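PDB 5K3J: acyl-coenzyme A oxidase acox-1.2 from Caenorhabditis elegans, which catalyses the FAD-dependent first step of peroxisomal beta-oxidation, desaturating the CoA thioester of an ascaroside pheromone precursor with a five-carbon omega side chain. Local coordinates for residues 290-295 with 430-435; 389-394 with 533-538. All blocks are in the same frame, centred on the assembly; numbering follows the deposited sequence.

Interaction 1 (290-295 with 430-435); sequences VKIRSQ and TYAGEN. Unlike the reference sequence in segment 430-435: A432 (reference Glu). With 6QA (~{S}-[2-[3-[[(2~{R})-4-[[[(2~{R},3~{S},4~{R},5~{R})-5-(6-aminopurin-9-yl)-4-oxidanyl-3-phosphonooxy-oxolan-2-yl]methoxy-oxidanyl-phosphoryl]oxy-oxidanyl-phosphoryl]oxy-3,3-dimethyl-2-oxidanyl-butanoyl]amino]propanoylamino]ethyl] 5-[(2~{R},3~{R},5~{R},6~{S})-6-methyl-3,5-bis(oxidanyl)oxan-2-yl]oxypentanethioate), chain E.
R293 reaches A432 because its chi1 of -69° sets CG anti to the carbonyl carbon and the chain then runs extended from CG to NE, carrying the guanidinium off helix 287-315 to the loop ahead of helix 435-450. R293 NE donates to A432 O at 3.0 Å, with a nearly straight N-H...O angle of 166°. The oxygen lies in the guanidinium plane, although the donor sits above the carbonyl plane. R293 NH2 comes to 2.6 Å from the pantetheine carbonyl oxygen O57 of 6QA, which stands oblique to the guanidinium, so its several N-H groups can face both loop and substrate. One residue earlier, I292 points its CB toward the loop, and I292 CG2 meets A432 CB at 3.8 Å. The same methyl comes equally near ligand C05, as befits a branched apolar residue beside an acyl chain. Y431 lays one ring face against that chain, with Y431 CD1 3.7 Å from 6QA C05. G433, lacking a CB, can adopt backbone angles that would press one against the preceding carbonyl. A432 occupies the position of the natural glutamate, predicted to be the proton acceptor. A432 N binds the thioester oxygen O58 of 6QA at 2.9 Å. As in acyl-CoA dehydrogenases, such a bond would polarise the thioester and make the alpha C-H more acidic; R293's bond to the same residue's carbonyl would help to fix this loop.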
# COMPACT_ATOMS: atom_id res chain seq x y z
N VAL A 290 2.44 20.64 -14.67
CA VAL A 290 1.25 21.21 -14.06
C VAL A 290 -0.02 20.62 -14.70
O VAL A 290 -1.04 20.49 -14.03
CB VAL A 290 1.25 22.75 -14.17
CG1 VAL A 290 -0.06 23.36 -13.66
CG2 VAL A 290 2.43 23.32 -13.40
N LYS A 291 0.06 20.25 -15.97
CA LYS A 291 -1.09 19.63 -16.62
C LYS A 291 -1.42 18.30 -15.93
O LYS A 291 -2.59 18.01 -15.66
CB LYS A 291 -0.83 19.38 -18.11
CG LYS A 291 -2.07 18.87 -18.82
CD LYS A 291 -1.75 18.33 -20.20
CE LYS A 291 -2.38 16.96 -20.40
NZ LYS A 291 -3.84 16.96 -20.09
N ILE A 292 -0.38 17.52 -15.65
CA ILE A 292 -0.55 16.24 -14.96
C ILE A 292 -1.12 16.45 -13.56
O ILE A 292 -2.14 15.85 -13.21
CB ILE A 292 0.79 15.48 -14.84
CG1 ILE A 292 1.34 15.14 -16.23
CG2 ILE A 292 0.61 14.23 -14.00
CD1 ILE A 292 0.40 14.31 -17.07
N ARG A 293 -0.47 17.31 -12.78
CA ARG A 293 -0.88 17.59 -11.40
C ARG A 293 -2.31 18.09 -11.30
O ARG A 293 -3.06 17.69 -10.41
CB ARG A 293 0.06 18.61 -10.76
CG ARG A 293 1.47 18.12 -10.50
CD ARG A 293 2.37 19.27 -10.09
NE ARG A 293 3.75 18.84 -9.86
CZ ARG A 293 4.81 19.62 -10.05
NH1 ARG A 293 4.67 20.87 -10.48
NH2 ARG A 293 6.02 19.14 -9.82
N SER A 294 -2.69 18.97 -12.22
CA SER A 294 -4.05 19.47 -12.28
C SER A 294 -5.03 18.34 -12.59
O SER A 294 -6.16 18.32 -12.11
CB SER A 294 -4.18 20.57 -13.34
OG SER A 294 -3.78 20.10 -14.62
N GLN A 295 -4.56 17.37 -13.37
CA GLN A 295 -5.42 16.32 -13.89
C GLN A 295 -5.64 15.14 -12.93
O GLN A 295 -6.67 14.48 -12.99
CB GLN A 295 -4.84 15.81 -15.22
CG GLN A 295 -5.56 14.64 -15.85
CD GLN A 295 -4.82 13.33 -15.63
OE1 GLN A 295 -3.90 13.25 -14.83
NE2 GLN A 295 -5.22 12.29 -16.37
N THR A 430 4.56 9.77 -6.01
CA THR A 430 5.98 9.91 -6.33
C THR A 430 6.20 10.65 -7.64
O THR A 430 6.87 11.68 -7.67
CB THR A 430 6.67 8.54 -6.40
OG1 THR A 430 6.68 7.93 -5.10
CG2 THR A 430 8.11 8.69 -6.88
N TYR A 431 5.64 10.13 -8.73
CA TYR A 431 5.80 10.79 -10.03
C TYR A 431 5.10 12.14 -10.00
O TYR A 431 4.29 12.40 -9.11
CB TYR A 431 5.27 9.91 -11.19
CG TYR A 431 3.78 9.62 -11.20
CD1 TYR A 431 2.83 10.64 -11.30
CD2 TYR A 431 3.31 8.31 -11.18
CE1 TYR A 431 1.48 10.37 -11.34
CE2 TYR A 431 1.96 8.03 -11.22
CZ TYR A 431 1.04 9.06 -11.30
OH TYR A 431 -0.31 8.78 -11.33
N ALA A 432 5.41 12.98 -10.99
CA ALA A 432 4.85 14.33 -11.08
C ALA A 432 5.08 15.12 -9.78
O ALA A 432 4.26 15.96 -9.41
CB ALA A 432 3.36 14.27 -11.41
N GLY A 433 6.19 14.84 -9.12
CA GLY A 433 6.57 15.53 -7.90
C GLY A 433 6.42 14.68 -6.66
O GLY A 433 5.33 14.22 -6.34
N GLU A 434 7.53 14.46 -5.96
CA GLU A 434 7.51 13.75 -4.68
C GLU A 434 6.57 14.48 -3.72
O GLU A 434 6.66 15.69 -3.56
CB GLU A 434 8.93 13.64 -4.10
CG GLU A 434 9.17 12.42 -3.22
CD GLU A 434 8.36 12.45 -1.94
OE1 GLU A 434 8.44 13.46 -1.21
OE2 GLU A 434 7.63 11.47 -1.66
N ASN A 435 5.68 13.72 -3.07
CA ASN A 435 4.59 14.29 -2.27
C ASN A 435 5.02 15.27 -1.19
O ASN A 435 4.42 16.33 -1.03
CB ASN A 435 3.77 13.16 -1.63
CG ASN A 435 2.58 12.75 -2.48
OD1 ASN A 435 1.64 12.14 -1.98
ND2 ASN A 435 2.62 13.08 -3.76
P26 6QA E . 13.51 24.28 -9.22
P29 6QA E . 14.00 27.07 -8.17
P50 6QA E . 9.63 30.49 -3.88
O01 6QA E . -1.07 9.02 -14.05
C02 6QA E . -0.39 9.87 -15.00
C03 6QA E . 1.00 9.20 -15.10
O04 6QA E . 1.90 10.00 -15.72
C05 6QA E . 2.45 11.01 -14.94
C06 6QA E . 3.99 10.81 -14.91
C07 6QA E . 4.64 12.20 -14.80
C08 6QA E . 6.06 12.12 -15.36
C09 6QA E . 7.05 12.52 -14.34
S10 6QA E . 8.25 13.82 -14.94
C11 6QA E . 8.38 15.27 -13.85
C12 6QA E . 7.84 15.09 -12.47
N13 6QA E . 8.83 15.53 -11.56
C14 6QA E . 8.61 16.67 -10.69
C15 6QA E . 9.73 17.13 -9.69
C16 6QA E . 10.07 18.62 -10.01
N17 6QA E . 10.15 19.44 -8.78
C18 6QA E . 10.95 20.67 -8.83
C19 6QA E . 11.05 21.54 -7.58
O20 6QA E . 10.44 20.87 -6.50
C21 6QA E . 10.35 22.91 -7.78
C22 6QA E . 10.71 23.70 -6.45
C23 6QA E . 8.82 22.69 -8.00
C24 6QA E . 10.86 23.74 -8.96
O25 6QA E . 11.99 24.56 -8.60
O27 6QA E . 14.08 22.91 -8.80
O28 6QA E . 14.49 25.54 -8.61
O30 6QA E . 14.54 28.04 -9.23
O31 6QA E . 12.32 27.10 -8.05
C32 6QA E . 11.68 27.49 -6.90
C33 6QA E . 11.12 28.95 -7.16
O34 6QA E . 10.60 29.05 -8.32
C35 6QA E . 9.00 29.29 -8.21
N36 6QA E . 8.31 28.26 -9.00
C37 6QA E . 8.60 26.96 -9.01
N38 6QA E . 7.79 26.30 -9.85
C39 6QA E . 6.94 27.20 -10.40
C40 6QA E . 7.27 28.45 -9.87
N41 6QA E . 6.56 29.55 -10.27
C42 6QA E . 5.57 29.42 -11.15
N43 6QA E . 5.23 28.23 -11.69
C44 6QA E . 5.88 27.11 -11.35
N45 6QA E . 5.51 25.82 -11.93
C46 6QA E . 8.68 29.25 -6.95
O47 6QA E . 7.91 30.48 -6.57
C48 6QA E . 9.98 29.20 -6.15
O49 6QA E . 10.21 30.39 -5.46
O51 6QA E . 10.79 30.62 -2.94
O52 6QA E . 8.82 29.23 -3.54
O53 6QA E . 8.71 31.68 -3.76
O54 6QA E . 14.58 27.41 -6.83
O55 6QA E . 13.49 24.36 -10.73
O56 6QA E . 11.53 20.97 -9.83
O57 6QA E . 7.60 17.29 -10.72
O58 6QA E . 7.01 11.98 -13.25
O59 6QA E . 0.93 7.96 -15.86
C60 6QA E . 0.38 8.14 -17.17
C61 6QA E . 0.48 6.77 -17.79
C62 6QA E . -1.06 8.72 -17.09
C63 6QA E . -1.12 9.95 -16.28
O64 6QA E . -1.52 9.04 -18.45

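Interaction 2 (389-394 with 533-538); sequences KSVVAH and LFIIEA. With ATP (adenosine-5'-triphosphate), chain D.
I535 meets V391 and V392 where two helices of the acyl-CoA oxidase helical bundle pack together, helix 520-543 from the C-terminal family region against helix 379-405 of the C-alpha1 domain. Followed along 533-538, the second helix spreads its side chains over several neighbours. L533, and I536 one turn on, pack on V484 and F487 of helix 481-507, their branched tips suiting a buried apolar seam. F534 turns its ring to T355 of helix 343-363, on which A538, with only a methyl, also packs. Between them, I535 alone bridges to 389-394. Its CB points toward the other helix, and a chi2 of 163° extends the chain so that CD1 reaches into the gap between backbones whose nearest CA atoms, of I535 and V392, are 9.2 Å apart. I535 CD1 lies 4.3 Å from V392 CG2 and 4.4 Å from V391 CG1, a loose apolar contact; all three residues are beta-branched, and the longer isoleucine bridges the gap to the two shorter valines. Another side of helix 379-405 receives the adenine. H394 has CG anti to the backbone N (chi1 171°), and one face of its imidazole covers the base, ATP C5 standing 3.6 Å above the H394 ring plane. ATP N6 makes a weak hydrogen bond of 3.2 Å to S390 O, which also accepts the helical bond from H394 N.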
# COMPACT_ATOMS: atom_id res chain seq x y z
N LYS A 389 -2.35 17.24 -5.64
CA LYS A 389 -1.95 15.92 -6.10
C LYS A 389 -1.38 15.08 -4.95
O LYS A 389 -1.52 13.86 -4.94
CB LYS A 389 -0.92 16.03 -7.24
CG LYS A 389 0.41 16.62 -6.82
CD LYS A 389 1.57 15.75 -7.28
CE LYS A 389 1.82 14.58 -6.33
NZ LYS A 389 2.89 13.67 -6.81
N SER A 390 -0.76 15.75 -3.99
CA SER A 390 -0.15 15.05 -2.86
C SER A 390 -1.20 14.47 -1.92
O SER A 390 -1.19 13.27 -1.63
CB SER A 390 0.78 15.99 -2.10
OG SER A 390 1.89 16.37 -2.90
N VAL A 391 -2.10 15.32 -1.45
CA VAL A 391 -3.16 14.89 -0.53
C VAL A 391 -4.07 13.86 -1.18
O VAL A 391 -4.41 12.84 -0.57
CB VAL A 391 -4.00 16.08 -0.04
CG1 VAL A 391 -5.27 15.60 0.65
CG2 VAL A 391 -3.18 16.96 0.90
N VAL A 392 -4.46 14.12 -2.43
CA VAL A 392 -5.37 13.24 -3.15
C VAL A 392 -4.76 11.86 -3.35
O VAL A 392 -5.38 10.86 -3.01
CB VAL A 392 -5.76 13.85 -4.51
CG1 VAL A 392 -6.26 12.78 -5.44
CG2 VAL A 392 -6.82 14.93 -4.33
N ALA A 393 -3.54 11.80 -3.89
CA ALA A 393 -2.87 10.52 -4.14
C ALA A 393 -2.65 9.74 -2.84
O ALA A 393 -2.75 8.51 -2.82
CB ALA A 393 -1.55 10.74 -4.86
N HIS A 394 -2.34 10.47 -1.77
CA HIS A 394 -2.09 9.86 -0.47
C HIS A 394 -3.36 9.26 0.11
O HIS A 394 -3.37 8.12 0.57
CB HIS A 394 -1.49 10.89 0.49
CG HIS A 394 -1.39 10.41 1.90
ND1 HIS A 394 -0.55 9.39 2.29
CD2 HIS A 394 -2.03 10.82 3.03
CE1 HIS A 394 -0.67 9.20 3.59
NE2 HIS A 394 -1.56 10.05 4.06
N LEU A 533 -9.56 21.85 2.52
CA LEU A 533 -10.58 22.89 2.49
C LEU A 533 -11.08 23.09 1.07
O LEU A 533 -12.29 23.19 0.84
CB LEU A 533 -10.02 24.21 3.04
CG LEU A 533 -10.78 25.51 2.73
CD1 LEU A 533 -12.22 25.46 3.23
CD2 LEU A 533 -10.05 26.70 3.33
N PHE A 534 -10.15 23.12 0.11
CA PHE A 534 -10.50 23.35 -1.28
C PHE A 534 -11.34 22.22 -1.86
O PHE A 534 -12.32 22.46 -2.57
CB PHE A 534 -9.24 23.53 -2.13
CG PHE A 534 -9.52 23.86 -3.57
CD1 PHE A 534 -9.66 25.17 -3.98
CD2 PHE A 534 -9.64 22.85 -4.51
CE1 PHE A 534 -9.92 25.48 -5.30
CE2 PHE A 534 -9.90 23.15 -5.83
CZ PHE A 534 -10.04 24.47 -6.23
N ILE A 535 -10.94 20.98 -1.58
CA ILE A 535 -11.66 19.80 -2.05
C ILE A 535 -13.13 19.86 -1.62
O ILE A 535 -14.03 19.54 -2.40
CB ILE A 535 -11.02 18.50 -1.52
CG1 ILE A 535 -9.62 18.32 -2.12
CG2 ILE A 535 -11.89 17.29 -1.84
CD1 ILE A 535 -8.76 17.32 -1.38
N ILE A 536 -13.35 20.31 -0.39
CA ILE A 536 -14.69 20.46 0.16
C ILE A 536 -15.50 21.53 -0.59
O ILE A 536 -16.64 21.28 -0.99
CB ILE A 536 -14.63 20.82 1.65
CG1 ILE A 536 -14.04 19.65 2.44
CG2 ILE A 536 -16.01 21.18 2.18
CD1 ILE A 536 -13.91 19.93 3.92
N GLU A 537 -14.90 22.71 -0.77
CA GLU A 537 -15.55 23.81 -1.48
C GLU A 537 -15.93 23.41 -2.89
O GLU A 537 -17.06 23.63 -3.34
CB GLU A 537 -14.64 25.03 -1.52
CG GLU A 537 -14.22 25.56 -0.18
CD GLU A 537 -13.47 26.87 -0.29
OE1 GLU A 537 -12.26 26.84 -0.60
OE2 GLU A 537 -14.10 27.94 -0.09
N ALA A 538 -14.97 22.82 -3.59
CA ALA A 538 -15.16 22.34 -4.95
C ALA A 538 -16.35 21.40 -5.04
O ALA A 538 -17.17 21.50 -5.96
CB ALA A 538 -13.90 21.64 -5.44
PG ATP D . -1.98 15.65 10.43
O1G ATP D . -1.78 17.14 10.29
O2G ATP D . -1.23 15.04 11.59
O3G ATP D . -3.42 15.20 10.31
PB ATP D . -1.01 13.47 8.98
O1B ATP D . -1.84 12.95 7.83
O2B ATP D . -1.11 12.82 10.34
O3B ATP D . -1.27 15.05 9.12
PA ATP D . 1.70 13.62 9.60
O1A ATP D . 2.49 14.87 9.29
O2A ATP D . 1.08 13.43 10.97
O3A ATP D . 0.53 13.47 8.50
O5' ATP D . 2.61 12.33 9.28
C5' ATP D . 2.06 11.02 9.32
C4' ATP D . 2.68 10.24 8.18
O4' ATP D . 1.89 10.37 6.99
C3' ATP D . 4.06 10.80 7.88
O3' ATP D . 5.03 9.75 7.95
C2' ATP D . 3.98 11.35 6.47
O2' ATP D . 5.14 11.04 5.71
C1' ATP D . 2.74 10.69 5.88
N9 ATP D . 2.03 11.59 4.94
C8 ATP D . 1.21 12.60 5.28
N7 ATP D . 0.72 13.23 4.19
C5 ATP D . 1.22 12.62 3.11
C6 ATP D . 1.10 12.78 1.64
N6 ATP D . 0.33 13.75 1.09
N1 ATP D . 1.80 11.91 0.86
C2 ATP D . 2.57 10.95 1.39
N3 ATP D . 2.72 10.75 2.71
C4 ATP D . 2.08 11.53 3.61

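How the interactions relate
Both interactions are buried, and their centres lie 13 Å apart. Interaction 1 sits nearer the middle of the chain and is partly polar, a helix holding a substrate-binding loop through a charged side chain and a backbone carbonyl. Interaction 2 is purely apolar across its segments, joining two helices, while the polar bonds of 389-394 are made to other partners: ATP, the loop 430-435 and its own helix. Helix 379-405 connects the two contacts: K389 NZ binds G433 O, and S390 OG probably bonds to N435 O. The helix that packs on 533-538 and borders ATP therefore also grips 430-435, giving nucleotide and substrate sites a common structural element.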